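Local coordinates for glycosyl transferase family 8 (Streptococcus pneumoniae, PDB 5GVW), which transfers galactose from UDP-galactose to the terminal glucose of the already glycosylated serine-rich repeat protein PsrP, the third step in its O-glycosylation, at residues A[101-106]-A[143-148]; A[277-282]-A[342-347]; A[305-310]-A[334-339]; A[352-357]-A[373-378]; A[346-351]-A[367-372]. All coordinates share one frame; numbering follows the deposited sequence.

Contact 1: A[101-106]-A[143-148]; sequences KVLYLD and AGVLLI. With MN (manganese (II) ion), chain E.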
# COMPACT_ATOMS: atom_id res chain seq x y z
N LYS A 101 25.93 -0.44 -17.75
CA LYS A 101 25.16 0.76 -17.42
C LYS A 101 23.80 0.44 -16.74
O LYS A 101 23.03 -0.38 -17.23
CB LYS A 101 24.91 1.55 -18.71
CG LYS A 101 24.50 3.01 -18.52
CD LYS A 101 24.70 3.83 -19.79
CE LYS A 101 24.14 3.15 -21.02
NZ LYS A 101 24.26 4.01 -22.22
N VAL A 102 23.52 1.13 -15.62
CA VAL A 102 22.20 1.06 -14.97
C VAL A 102 21.63 2.44 -14.57
O VAL A 102 22.37 3.31 -14.10
CB VAL A 102 22.22 0.13 -13.74
CG1 VAL A 102 23.06 0.71 -12.60
CG2 VAL A 102 20.80 -0.15 -13.25
N LEU A 103 20.30 2.59 -14.71
CA LEU A 103 19.56 3.79 -14.27
C LEU A 103 19.03 3.62 -12.84
O LEU A 103 18.15 2.80 -12.62
CB LEU A 103 18.39 4.07 -15.24
CG LEU A 103 17.54 5.34 -15.00
CD1 LEU A 103 18.39 6.60 -14.97
CD2 LEU A 103 16.44 5.51 -16.04
N TYR A 104 19.57 4.35 -11.86
CA TYR A 104 18.96 4.34 -10.52
C TYR A 104 17.76 5.29 -10.48
O TYR A 104 17.80 6.38 -11.07
CB TYR A 104 19.93 4.76 -9.42
CG TYR A 104 19.18 4.99 -8.14
CD1 TYR A 104 18.80 3.92 -7.31
CD2 TYR A 104 18.75 6.26 -7.80
CE1 TYR A 104 18.07 4.13 -6.15
CE2 TYR A 104 18.01 6.48 -6.66
CZ TYR A 104 17.68 5.43 -5.82
OH TYR A 104 16.94 5.71 -4.68
N LEU A 105 16.73 4.89 -9.73
CA LEU A 105 15.53 5.71 -9.53
C LEU A 105 15.02 5.65 -8.08
O LEU A 105 14.78 4.58 -7.50
CB LEU A 105 14.38 5.30 -10.48
CG LEU A 105 14.50 5.36 -12.00
CD1 LEU A 105 13.23 4.83 -12.67
CD2 LEU A 105 14.76 6.75 -12.52
N ASP A 106 14.85 6.83 -7.50
CA ASP A 106 14.02 7.03 -6.30
C ASP A 106 12.61 6.54 -6.56
O ASP A 106 12.17 6.48 -7.73
CB ASP A 106 13.98 8.52 -5.94
CG ASP A 106 14.99 8.89 -4.85
OD1 ASP A 106 15.90 8.11 -4.54
OD2 ASP A 106 14.84 10.01 -4.30
N ALA A 143 20.20 13.12 -6.17
CA ALA A 143 20.65 11.73 -6.22
C ALA A 143 19.53 10.76 -6.61
O ALA A 143 19.73 9.55 -6.63
CB ALA A 143 21.23 11.35 -4.88
N GLY A 144 18.35 11.29 -6.92
CA GLY A 144 17.17 10.49 -7.15
C GLY A 144 17.05 9.94 -8.55
O GLY A 144 16.21 9.07 -8.79
N VAL A 145 17.84 10.45 -9.49
CA VAL A 145 17.93 9.85 -10.83
C VAL A 145 19.40 9.84 -11.17
O VAL A 145 20.01 10.90 -11.18
CB VAL A 145 17.18 10.64 -11.90
CG1 VAL A 145 17.27 9.92 -13.25
CG2 VAL A 145 15.73 10.84 -11.50
N LEU A 146 19.96 8.66 -11.43
CA LEU A 146 21.40 8.48 -11.72
C LEU A 146 21.52 7.48 -12.85
O LEU A 146 21.02 6.35 -12.72
CB LEU A 146 22.16 7.93 -10.52
CG LEU A 146 21.93 8.64 -9.19
CD1 LEU A 146 22.73 7.96 -8.11
CD2 LEU A 146 22.36 10.08 -9.26
N LEU A 147 22.12 7.92 -13.96
CA LEU A 147 22.57 7.01 -14.99
C LEU A 147 24.00 6.59 -14.59
O LEU A 147 24.93 7.37 -14.71
CB LEU A 147 22.51 7.67 -16.37
CG LEU A 147 22.61 6.72 -17.55
CD1 LEU A 147 21.42 5.77 -17.61
CD2 LEU A 147 22.77 7.51 -18.85
N ILE A 148 24.13 5.38 -14.06
CA ILE A 148 25.34 4.88 -13.43
C ILE A 148 26.16 4.02 -14.40
O ILE A 148 25.64 3.08 -15.02
CB ILE A 148 24.99 4.05 -12.16
CG1 ILE A 148 24.31 4.96 -11.15
CG2 ILE A 148 26.26 3.46 -11.55
CD1 ILE A 148 23.91 4.32 -9.83
MN MN E . 13.46 11.50 -2.90
O HOH W 1 14.79 12.50 -1.04
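Asp-106 leans its carboxylate across Gly-144, with CG 3.5 Å from the glycine CA, and points OD2 at the manganese ion. That oxygen binds the metal at 2.5 Å, and a water lies at a similar distance from the ion. Asp-106 opens the Asp-Ser-Asp sequence, the DXD motif of GT-A glycosyltransferases; Asp-108 and His-227 probably complete the protein ligands. The second oxygen, OD1, is held away from the metal: Tyr-104 OH donates to its anti lone pair at 2.6 Å, in the plane of the ring, and Arg-90 adds a salt bridge. With CG of Tyr-104 anti to the backbone N (chi1 169°), the ring runs beside the turn that leads into strand 146-149, its CE2 3.5 Å from Ala-143 O. Behind the site, Asp-106 N bonds to Gly-144 O at 2.9 Å, and antiparallel pairing follows through Tyr-104 with Leu-146 and Val-102 with Ile-148. Ile-148 CD1 packs on Tyr-104 CB, while Leu-103 CD1 meets Val-145 CG1 (3.9 Å) on the other face of the sheet. The two carboxylate oxygens thus have separate duties, one ligating manganese and the other gripped by tyrosine and arginine, which should fix the rotation of the metal ligand.

Contact 2: A[277-282]-A[342-347]; sequences KLQCVN and ASDLYL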
# COMPACT_ATOMS: atom_id res chain seq x y z
N LYS A 277 6.92 -29.11 -8.63
CA LYS A 277 6.73 -30.54 -8.81
C LYS A 277 6.97 -31.32 -7.52
O LYS A 277 6.84 -32.55 -7.53
CB LYS A 277 7.65 -31.06 -9.92
CG LYS A 277 7.37 -30.48 -11.31
CD LYS A 277 7.90 -31.40 -12.41
CE LYS A 277 8.03 -30.71 -13.76
NZ LYS A 277 9.30 -29.93 -13.96
N LEU A 278 7.36 -30.65 -6.45
CA LEU A 278 7.67 -31.29 -5.18
C LEU A 278 7.73 -30.32 -4.02
O LEU A 278 8.00 -29.17 -4.20
CB LEU A 278 9.03 -31.96 -5.32
CG LEU A 278 9.38 -33.36 -4.86
CD1 LEU A 278 10.12 -33.36 -3.56
CD2 LEU A 278 8.23 -34.32 -4.80
N GLN A 279 7.49 -30.79 -2.82
CA GLN A 279 7.52 -29.94 -1.63
C GLN A 279 8.47 -30.50 -0.59
O GLN A 279 8.26 -31.60 -0.13
CB GLN A 279 6.12 -29.87 -1.03
CG GLN A 279 5.05 -29.29 -1.97
CD GLN A 279 5.07 -27.78 -2.08
OE1 GLN A 279 5.48 -27.08 -1.15
NE2 GLN A 279 4.60 -27.28 -3.21
N CYS A 280 9.50 -29.75 -0.21
CA CYS A 280 10.48 -30.26 0.77
C CYS A 280 10.48 -29.44 2.02
O CYS A 280 10.21 -28.26 1.97
CB CYS A 280 11.89 -30.30 0.20
SG CYS A 280 12.09 -31.33 -1.28
N VAL A 281 10.81 -30.08 3.14
CA VAL A 281 10.78 -29.42 4.46
C VAL A 281 11.95 -29.78 5.39
O VAL A 281 12.45 -30.90 5.38
CB VAL A 281 9.46 -29.75 5.21
CG1 VAL A 281 9.13 -31.23 5.13
CG2 VAL A 281 9.51 -29.30 6.67
N ASN A 282 12.36 -28.80 6.18
CA ASN A 282 13.36 -29.02 7.22
C ASN A 282 12.99 -28.20 8.44
O ASN A 282 12.50 -27.08 8.31
CB ASN A 282 14.76 -28.60 6.73
CG ASN A 282 15.83 -28.75 7.82
OD1 ASN A 282 16.32 -27.76 8.36
ND2 ASN A 282 16.14 -30.00 8.17
N ALA A 342 1.58 -31.73 4.32
CA ALA A 342 1.38 -31.30 2.92
C ALA A 342 2.58 -31.58 1.99
O ALA A 342 2.46 -31.50 0.77
CB ALA A 342 0.97 -29.84 2.88
N SER A 343 3.72 -31.94 2.57
CA SER A 343 4.99 -32.06 1.85
C SER A 343 5.35 -33.48 1.41
O SER A 343 4.95 -34.45 2.03
CB SER A 343 6.12 -31.50 2.74
OG SER A 343 6.17 -32.21 3.97
N ASP A 344 6.16 -33.58 0.35
CA ASP A 344 6.61 -34.85 -0.21
C ASP A 344 7.83 -35.51 0.44
O ASP A 344 7.83 -36.73 0.60
CB ASP A 344 6.85 -34.66 -1.71
CG ASP A 344 5.57 -34.24 -2.44
OD1 ASP A 344 4.58 -35.02 -2.37
OD2 ASP A 344 5.56 -33.16 -3.08
N LEU A 345 8.84 -34.71 0.82
CA LEU A 345 10.18 -35.19 1.26
C LEU A 345 10.71 -34.38 2.44
O LEU A 345 10.60 -33.17 2.44
CB LEU A 345 11.17 -35.02 0.12
CG LEU A 345 12.30 -36.02 -0.19
CD1 LEU A 345 13.23 -35.40 -1.24
CD2 LEU A 345 13.06 -36.48 1.04
N TYR A 346 11.27 -35.02 3.46
CA TYR A 346 11.95 -34.29 4.52
C TYR A 346 13.45 -34.28 4.22
O TYR A 346 14.03 -35.34 3.99
CB TYR A 346 11.68 -34.92 5.88
CG TYR A 346 12.18 -34.07 7.02
CD1 TYR A 346 13.46 -34.24 7.52
CD2 TYR A 346 11.40 -33.06 7.58
CE1 TYR A 346 13.93 -33.45 8.55
CE2 TYR A 346 11.87 -32.26 8.60
CZ TYR A 346 13.13 -32.45 9.08
OH TYR A 346 13.64 -31.66 10.11
N LEU A 347 14.07 -33.09 4.18
CA LEU A 347 15.50 -32.98 3.95
C LEU A 347 16.13 -32.73 5.30
O LEU A 347 15.96 -31.68 5.87
CB LEU A 347 15.78 -31.83 2.99
CG LEU A 347 15.05 -31.91 1.64
CD1 LEU A 347 15.39 -30.68 0.82
CD2 LEU A 347 15.40 -33.15 0.84
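Cys-280 and Leu-347 meet on one face of the sheet, where methyl CD1 of the leucine sits 3.6 Å from Cys-280 CB. The sulfur also reaches an earlier residue of that strand, SG lying 4.1 Å from Leu-345 CB, and Leu-278 CD1 reaches the same CB from farther back. The opposite face is built by Val-281 and Tyr-346. There the valine carries CG1 between its backbone N and carbonyl carbon (chi1 46°), which sets this methyl 3.8 Å from Tyr-346 CD2 and also against the hydroxyl of Ser-343, itself bonded to Val-340. Val-281 O lies over one face of the tyrosine ring, toward its rim, while the phenol oxygen bonds to Leu-283 N. These are the two central strands, 278-283 and 345-348, of a six-stranded parallel sheet with the strand order 3-2-1-4-5-6, as in Rossmann-like folds. Val-281 N donates to Leu-345 O, and Val-281 O accepts from Leu-347 N at 3.0 Å. Where the second strand begins, Gln-279 O takes Asp-344 N at 2.9 Å and, weakly, Leu-345 N. The carboxylate of Asp-344 turns back to receive Gln-279 N on the anti lone pair of OD2 (3.1 Å). At the far end Asn-282 ND2 donates to Leu-347 O at 2.9 Å, in the carbonyl plane but tilted from its own amide plane.

Contact 3: A[305-310]-A[334-339]; sequences HIVAYT and MLLEQI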
# COMPACT_ATOMS: atom_id res chain seq x y z
N HIS A 305 10.76 -25.57 2.32
CA HIS A 305 10.13 -24.99 3.49
C HIS A 305 11.06 -25.18 4.67
O HIS A 305 11.31 -26.31 5.08
CB HIS A 305 8.77 -25.68 3.76
CG HIS A 305 7.77 -25.52 2.65
ND1 HIS A 305 6.79 -24.55 2.66
CD2 HIS A 305 7.62 -26.20 1.48
CE1 HIS A 305 6.07 -24.64 1.55
NE2 HIS A 305 6.56 -25.63 0.82
N ILE A 306 11.58 -24.09 5.23
CA ILE A 306 12.60 -24.16 6.29
C ILE A 306 12.04 -23.49 7.53
O ILE A 306 11.73 -22.30 7.52
CB ILE A 306 13.91 -23.45 5.86
CG1 ILE A 306 14.42 -23.98 4.50
CG2 ILE A 306 14.99 -23.54 6.94
CD1 ILE A 306 14.81 -25.44 4.45
N VAL A 307 11.95 -24.25 8.61
CA VAL A 307 11.14 -23.86 9.74
C VAL A 307 12.02 -23.78 10.97
O VAL A 307 12.98 -24.52 11.10
CB VAL A 307 10.04 -24.93 9.95
CG1 VAL A 307 9.16 -24.61 11.16
CG2 VAL A 307 9.18 -25.05 8.69
N ALA A 308 11.70 -22.88 11.87
CA ALA A 308 12.38 -22.82 13.16
C ALA A 308 11.37 -22.39 14.19
O ALA A 308 10.28 -21.92 13.83
CB ALA A 308 13.55 -21.86 13.12
N TYR A 309 11.74 -22.56 15.45
CA TYR A 309 10.89 -22.19 16.58
C TYR A 309 11.31 -20.88 17.24
O TYR A 309 10.72 -20.48 18.24
CB TYR A 309 10.88 -23.33 17.62
CG TYR A 309 10.33 -24.66 17.13
CD1 TYR A 309 9.50 -24.74 15.99
CD2 TYR A 309 10.59 -25.85 17.83
CE1 TYR A 309 8.99 -25.96 15.55
CE2 TYR A 309 10.08 -27.07 17.40
CZ TYR A 309 9.27 -27.12 16.25
OH TYR A 309 8.72 -28.31 15.81
N THR A 310 12.31 -20.21 16.66
CA THR A 310 12.90 -19.00 17.22
C THR A 310 13.20 -18.07 16.06
O THR A 310 12.82 -18.37 14.92
CB THR A 310 14.21 -19.34 17.95
OG1 THR A 310 15.12 -19.99 17.05
CG2 THR A 310 13.94 -20.22 19.15
N MET A 334 2.96 -27.79 16.20
CA MET A 334 1.70 -28.12 15.48
C MET A 334 1.58 -27.50 14.10
O MET A 334 0.80 -28.00 13.28
CB MET A 334 0.46 -27.74 16.27
CG MET A 334 0.38 -28.30 17.69
SD MET A 334 -1.29 -28.63 18.33
CE MET A 334 -1.57 -29.99 17.19
N LEU A 335 2.35 -26.42 13.84
CA LEU A 335 2.38 -25.72 12.54
C LEU A 335 3.32 -26.43 11.60
O LEU A 335 3.03 -26.60 10.41
CB LEU A 335 2.84 -24.27 12.69
CG LEU A 335 2.07 -23.40 13.69
CD1 LEU A 335 2.72 -22.04 13.84
CD2 LEU A 335 0.60 -23.25 13.31
N LEU A 336 4.41 -26.91 12.17
CA LEU A 336 5.35 -27.69 11.42
C LEU A 336 4.62 -28.95 10.98
O LEU A 336 4.73 -29.36 9.86
CB LEU A 336 6.55 -28.02 12.31
CG LEU A 336 7.51 -29.12 11.90
CD1 LEU A 336 8.10 -28.87 10.54
CD2 LEU A 336 8.59 -29.30 12.92
N GLU A 337 3.87 -29.55 11.90
CA GLU A 337 3.10 -30.76 11.63
C GLU A 337 2.31 -30.62 10.33
O GLU A 337 2.37 -31.51 9.49
CB GLU A 337 2.23 -31.10 12.85
CG GLU A 337 1.37 -32.36 12.75
CD GLU A 337 0.98 -32.97 14.10
OE1 GLU A 337 1.15 -32.34 15.17
OE2 GLU A 337 0.52 -34.14 14.11
N GLN A 338 1.65 -29.47 10.12
CA GLN A 338 0.79 -29.27 8.94
C GLN A 338 1.56 -29.10 7.66
O GLN A 338 1.10 -29.52 6.59
CB GLN A 338 -0.13 -28.07 9.12
CG GLN A 338 -0.99 -28.11 10.37
CD GLN A 338 -1.81 -29.39 10.48
OE1 GLN A 338 -2.39 -29.86 9.49
NE2 GLN A 338 -1.85 -29.95 11.68
N ILE A 339 2.73 -28.46 7.75
CA ILE A 339 3.63 -28.32 6.60
C ILE A 339 4.19 -29.70 6.21
O ILE A 339 4.24 -30.04 5.01
CB ILE A 339 4.78 -27.33 6.89
CG1 ILE A 339 4.23 -25.90 6.94
CG2 ILE A 339 5.86 -27.43 5.81
CD1 ILE A 339 5.14 -24.91 7.64
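His-305, which sets its CB 4.0 Å from Ile-339 CG2, has both ring nitrogens engaged: ND1 pairs with Tyr-328 OH and NE2 with Gln-279 OE1. Gripped at these two points, and stacked on the ring of His-303, the imidazole should have little freedom to turn, and the isoleucine methyl approaches it obliquely. The same Ile-339 sends its other branch onward. CG1 stands anti to the carbonyl carbon (chi1 -71°), and CD1 passes Val-307 CG2 at 4.2 Å, the two side chains sliding past each other in opposite directions. Helix 333-342 here covers strand 302-307 and runs nearly antiparallel to it, the segment axes 10.3 Å apart; in the Rossmann-like sheet it is the crossover connecting edge strand 325-328 to strand 345-348. One turn back toward the start of the helix, Leu-336 comes to Val-307 CG2 only loosely with CD1, at 4.4 Å. Its CD2 is tighter against the phenol, 3.1 Å from Tyr-309 OH, where the tyrosine and leucine side chains cross at about a right angle. That hydroxyl also has a weak hydrogen bond to Asp-357, and Leu-336 packs further on Val-281 and Phe-361. Elsewhere on the helix, Leu-335 touches Val-240 of the second subunit.

Contact 4: A[352-357]-A[373-378]; sequences DRKLED and DNTCSE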
# COMPACT_ATOMS: atom_id res chain seq x y z
N ASP A 352 22.92 -30.37 13.43
CA ASP A 352 23.01 -31.06 14.71
C ASP A 352 22.70 -30.19 15.91
O ASP A 352 23.14 -29.05 16.04
CB ASP A 352 24.37 -31.77 14.86
CG ASP A 352 24.60 -32.82 13.77
OD1 ASP A 352 24.01 -33.93 13.88
OD2 ASP A 352 25.37 -32.53 12.82
N ARG A 353 22.07 -30.86 16.85
CA ARG A 353 21.01 -30.35 17.69
C ARG A 353 19.77 -30.58 16.86
O ARG A 353 19.13 -29.66 16.36
CB ARG A 353 21.19 -28.90 18.15
CG ARG A 353 20.20 -28.50 19.24
CD ARG A 353 20.27 -29.36 20.51
NE ARG A 353 19.21 -28.98 21.44
CZ ARG A 353 17.97 -29.48 21.47
NH1 ARG A 353 17.57 -30.44 20.63
NH2 ARG A 353 17.11 -29.02 22.37
N LYS A 354 19.48 -31.87 16.67
CA LYS A 354 18.31 -32.34 15.97
C LYS A 354 17.14 -32.22 16.93
O LYS A 354 17.22 -32.69 18.08
CB LYS A 354 18.48 -33.81 15.57
CG LYS A 354 19.67 -34.11 14.69
CD LYS A 354 19.56 -33.36 13.37
CE LYS A 354 20.52 -33.90 12.33
NZ LYS A 354 20.46 -33.06 11.11
N LEU A 355 16.07 -31.57 16.47
CA LEU A 355 14.86 -31.44 17.27
C LEU A 355 13.91 -32.60 17.01
O LEU A 355 13.47 -32.82 15.84
CB LEU A 355 14.17 -30.13 16.93
CG LEU A 355 14.95 -28.86 17.23
CD1 LEU A 355 14.23 -27.64 16.66
CD2 LEU A 355 15.15 -28.70 18.74
N GLU A 356 13.58 -33.34 18.08
CA GLU A 356 12.81 -34.59 17.96
C GLU A 356 11.51 -34.50 17.12
O GLU A 356 11.21 -35.43 16.35
CB GLU A 356 12.52 -35.20 19.35
CG GLU A 356 13.73 -35.84 20.06
CD GLU A 356 14.45 -36.93 19.24
OE1 GLU A 356 13.80 -37.93 18.83
OE2 GLU A 356 15.68 -36.78 19.00
N ASP A 357 10.77 -33.38 17.26
CA ASP A 357 9.46 -33.15 16.60
C ASP A 357 9.46 -33.62 15.13
O ASP A 357 8.57 -34.37 14.70
CB ASP A 357 9.03 -31.65 16.70
CG ASP A 357 8.64 -31.19 18.15
OD1 ASP A 357 7.88 -31.89 18.85
OD2 ASP A 357 9.06 -30.09 18.57
N ASP A 373 25.80 -36.91 4.12
CA ASP A 373 26.76 -37.63 4.99
C ASP A 373 27.18 -36.87 6.23
O ASP A 373 27.42 -37.48 7.26
CB ASP A 373 28.04 -38.09 4.21
CG ASP A 373 28.79 -36.93 3.48
OD1 ASP A 373 29.01 -35.84 4.05
OD2 ASP A 373 29.15 -37.12 2.29
N ASN A 374 27.28 -35.54 6.16
CA ASN A 374 27.69 -34.75 7.34
C ASN A 374 26.53 -34.22 8.17
O ASN A 374 26.73 -33.39 9.07
CB ASN A 374 28.64 -33.60 6.93
CG ASN A 374 27.93 -32.44 6.23
OD1 ASN A 374 27.21 -32.62 5.24
ND2 ASN A 374 28.17 -31.24 6.73
N THR A 375 25.33 -34.72 7.91
CA THR A 375 24.17 -34.13 8.54
C THR A 375 23.12 -35.16 9.04
O THR A 375 21.96 -34.81 9.26
CB THR A 375 23.64 -33.02 7.60
OG1 THR A 375 22.97 -32.02 8.36
CG2 THR A 375 22.77 -33.56 6.56
N CYS A 376 23.56 -36.40 9.28
CA CYS A 376 22.69 -37.46 9.83
C CYS A 376 22.55 -37.31 11.34
O CYS A 376 23.44 -36.76 12.01
CB CYS A 376 23.27 -38.84 9.54
SG CYS A 376 23.45 -39.22 7.79
N SER A 377 21.44 -37.80 11.88
CA SER A 377 21.31 -37.98 13.32
C SER A 377 22.29 -39.06 13.74
O SER A 377 22.58 -39.98 12.96
CB SER A 377 19.90 -38.42 13.72
OG SER A 377 19.72 -38.21 15.10
N GLU A 378 22.79 -38.95 14.97
CA GLU A 378 23.65 -40.01 15.55
C GLU A 378 22.77 -41.21 15.97
O GLU A 378 23.17 -42.37 15.80
CB GLU A 378 24.49 -39.53 16.74
CG GLU A 378 25.03 -38.11 16.61
CD GLU A 378 24.05 -37.09 17.16
OE1 GLU A 378 23.87 -37.08 18.40
OE2 GLU A 378 23.43 -36.33 16.36
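Two successive bends of the same sense in Lys-354 (chi1 -58°, chi2 -62°) bring its chain over toward Thr-375, after which the outer bonds run extended and carry the ammonium group to the threonine carbonyl. Lys-354 NZ donates to Thr-375 O at 3.0 Å, from above the carbonyl plane and off the lone pairs. The lysine crosses the threonine side chain at about a right angle, and OG1, 3.9 Å from Lys-354 NZ, is turned instead to a weak bond with Leu-349 O. On the way the aliphatic part of the lysine passes Ser-377, with Lys-354 CE 4.0 Å from Ser-377 N and CG 4.1 Å from Ser-377 OG. Tyr-359, on helix 356-364, touches both Lys-354 and Ser-377. The contact joins two loops at the carboxyl ends of the two strands of a beta-alpha-beta unit: one leads from strand 345-348 into helix 356-364, the other leaves strand 369-372. Besides Thr-375 O, the ammonium group serves Asn-350 O and a salt bridge to Asp-348. Near the surface, Asp-352 OD1 comes within 3.5 Å of Glu-378 OE2, with the two carboxylate planes 68° apart. These like charges probably repel, and water between or around them may screen them; Lys-354 NZ is 6.9 Å from Glu-378 OE2, too far to pair with it.

Contact 5: A[346-351]-A[367-372]; sequences YLDLNH and KPMIAF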
# COMPACT_ATOMS: atom_id res chain seq x y z
N TYR A 346 11.27 -35.02 3.46
CA TYR A 346 11.95 -34.29 4.52
C TYR A 346 13.45 -34.28 4.22
O TYR A 346 14.03 -35.34 3.99
CB TYR A 346 11.68 -34.92 5.88
CG TYR A 346 12.18 -34.07 7.02
CD1 TYR A 346 13.46 -34.24 7.52
CD2 TYR A 346 11.40 -33.06 7.58
CE1 TYR A 346 13.93 -33.45 8.55
CE2 TYR A 346 11.87 -32.26 8.60
CZ TYR A 346 13.13 -32.45 9.08
OH TYR A 346 13.64 -31.66 10.11
N LEU A 347 14.07 -33.09 4.18
CA LEU A 347 15.50 -32.98 3.95
C LEU A 347 16.13 -32.73 5.30
O LEU A 347 15.96 -31.68 5.87
CB LEU A 347 15.78 -31.83 2.99
CG LEU A 347 15.05 -31.91 1.64
CD1 LEU A 347 15.39 -30.68 0.82
CD2 LEU A 347 15.40 -33.15 0.84
N ASP A 348 16.83 -33.71 5.83
CA ASP A 348 17.40 -33.58 7.19
C ASP A 348 18.79 -32.97 7.01
O ASP A 348 19.79 -33.67 7.02
CB ASP A 348 17.43 -34.94 7.91
CG ASP A 348 17.95 -34.84 9.34
OD1 ASP A 348 18.14 -33.72 9.84
OD2 ASP A 348 18.20 -35.88 9.98
N LEU A 349 18.80 -31.65 6.80
CA LEU A 349 20.00 -30.88 6.48
C LEU A 349 20.54 -30.03 7.64
O LEU A 349 21.63 -29.48 7.53
CB LEU A 349 19.74 -29.96 5.29
CG LEU A 349 18.99 -30.54 4.10
CD1 LEU A 349 18.69 -29.54 3.01
CD2 LEU A 349 19.81 -31.67 3.53
N ASN A 350 19.81 -29.90 8.74
CA ASN A 350 20.27 -28.98 9.81
C ASN A 350 21.49 -29.54 10.52
O ASN A 350 21.70 -30.74 10.52
CB ASN A 350 19.16 -28.56 10.80
CG ASN A 350 18.51 -29.74 11.51
OD1 ASN A 350 17.99 -30.65 10.88
ND2 ASN A 350 18.50 -29.69 12.85
N HIS A 351 22.28 -28.66 11.12
CA HIS A 351 23.60 -28.99 11.62
C HIS A 351 23.55 -29.24 13.12
O HIS A 351 24.03 -28.47 13.95
CB HIS A 351 24.65 -27.93 11.23
CG HIS A 351 25.38 -28.25 9.96
ND1 HIS A 351 26.73 -28.51 9.93
CD2 HIS A 351 24.95 -28.36 8.68
CE1 HIS A 351 27.10 -28.75 8.68
NE2 HIS A 351 26.04 -28.67 7.91
N LYS A 367 6.86 -40.30 5.97
CA LYS A 367 7.48 -39.42 5.00
C LYS A 367 8.89 -39.89 4.71
O LYS A 367 9.67 -40.14 5.65
CB LYS A 367 7.53 -37.98 5.53
CG LYS A 367 6.20 -37.24 5.61
CD LYS A 367 5.53 -37.01 4.25
CE LYS A 367 4.07 -36.63 4.46
NZ LYS A 367 3.37 -36.25 3.20
N PRO A 368 9.25 -40.02 3.42
CA PRO A 368 10.66 -40.30 3.16
C PRO A 368 11.58 -39.20 3.73
O PRO A 368 11.16 -38.05 3.85
CB PRO A 368 10.73 -40.32 1.62
CG PRO A 368 9.56 -39.53 1.16
CD PRO A 368 8.49 -39.84 2.17
N MET A 369 12.79 -39.55 4.10
CA MET A 369 13.71 -38.57 4.68
C MET A 369 15.09 -38.89 4.18
O MET A 369 15.51 -40.03 4.31
CB MET A 369 13.65 -38.64 6.20
CG MET A 369 14.71 -37.83 6.92
SD MET A 369 14.47 -37.75 8.71
CE MET A 369 14.34 -39.50 9.11
N ILE A 370 15.77 -37.90 3.59
CA ILE A 370 17.15 -38.03 3.14
C ILE A 370 18.09 -37.06 3.88
O ILE A 370 17.65 -36.15 4.60
CB ILE A 370 17.28 -37.87 1.60
CG1 ILE A 370 16.83 -36.50 1.13
CG2 ILE A 370 16.48 -38.97 0.90
CD1 ILE A 370 17.00 -36.30 -0.36
N ALA A 371 19.39 -37.30 3.72
CA ALA A 371 20.40 -36.43 4.31
C ALA A 371 21.72 -36.42 3.55
O ALA A 371 21.91 -37.18 2.59
CB ALA A 371 20.64 -36.77 5.78
N PHE A 372 22.56 -35.47 3.93
CA PHE A 372 23.96 -35.45 3.56
C PHE A 372 24.75 -36.24 4.59
O PHE A 372 24.42 -36.20 5.76
CB PHE A 372 24.52 -34.01 3.46
CG PHE A 372 24.03 -33.25 2.27
CD1 PHE A 372 24.35 -33.66 0.98
CD2 PHE A 372 23.25 -32.11 2.43
CE1 PHE A 372 23.87 -32.95 -0.13
CE2 PHE A 372 22.78 -31.41 1.33
CZ PHE A 372 23.09 -31.82 0.06
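Tyr-346 lies alongside Met-369, both side chains pointing the same way from neighbouring parallel strands. The sulfur approaches the ring obliquely in a Met-aromatic contact, SD 3.8 Å from Tyr-346 CD1 and 4.9 Å from the ring centroid. The tyrosine backbone is bonded on both sides of this pair: its N donates almost straight to Pro-368 O at 3.1 Å, and its O takes Ile-370 N nearly along the C=O axis. Asp-348, two residues on, continues the pairing by giving its N to Ile-370 O at 2.9 Å, while its CB rests on Met-369 CG. Its buried carboxylate leaves the same face as the Tyr-346 ring and is answered by the hydroxyls of Tyr-385 and Tyr-359 besides the lysine, so the charge is probably well compensated. Here the chain makes an inverse gamma turn about Asp-348, with a weak Leu-349 N to Leu-347 O bond. On the other face Leu-347 CD2 packs 3.7 Å from Ile-370 CG1, and beyond it Leu-349 CD2 reaches Phe-372 CD2 at 3.6 Å. The two strands are joined by helix 356-364 as a beta-alpha-beta unit; that helix covers the Tyr-346 and Met-369 face through Val-362, and helix 395-403 covers the Leu-347 and Ile-370 face through Ile-401 and Met-397.

Overall arrangement
Contact 1 comes first along the chain and closes its loop within the GT-A domain at the manganese site; its centre lies more than 40 Å from those of the others, across the chain's centre. The remaining four belong to the C-terminal Rossmann-like sheet. Contact 2 closes a long loop between central strands 278-283 and 345-348, and contact 3 nests inside it, laying helix 333-342 on strand 302-307. Contact 5 starts on the strand where contact 2 ends, sharing Tyr-346 and Leu-347, and adds strand 369-372. Contact 4 crosses contact 5 in chain order, its loops extending both strands beyond their carboxyl ends; Lys-354 to Asp-348 links the two.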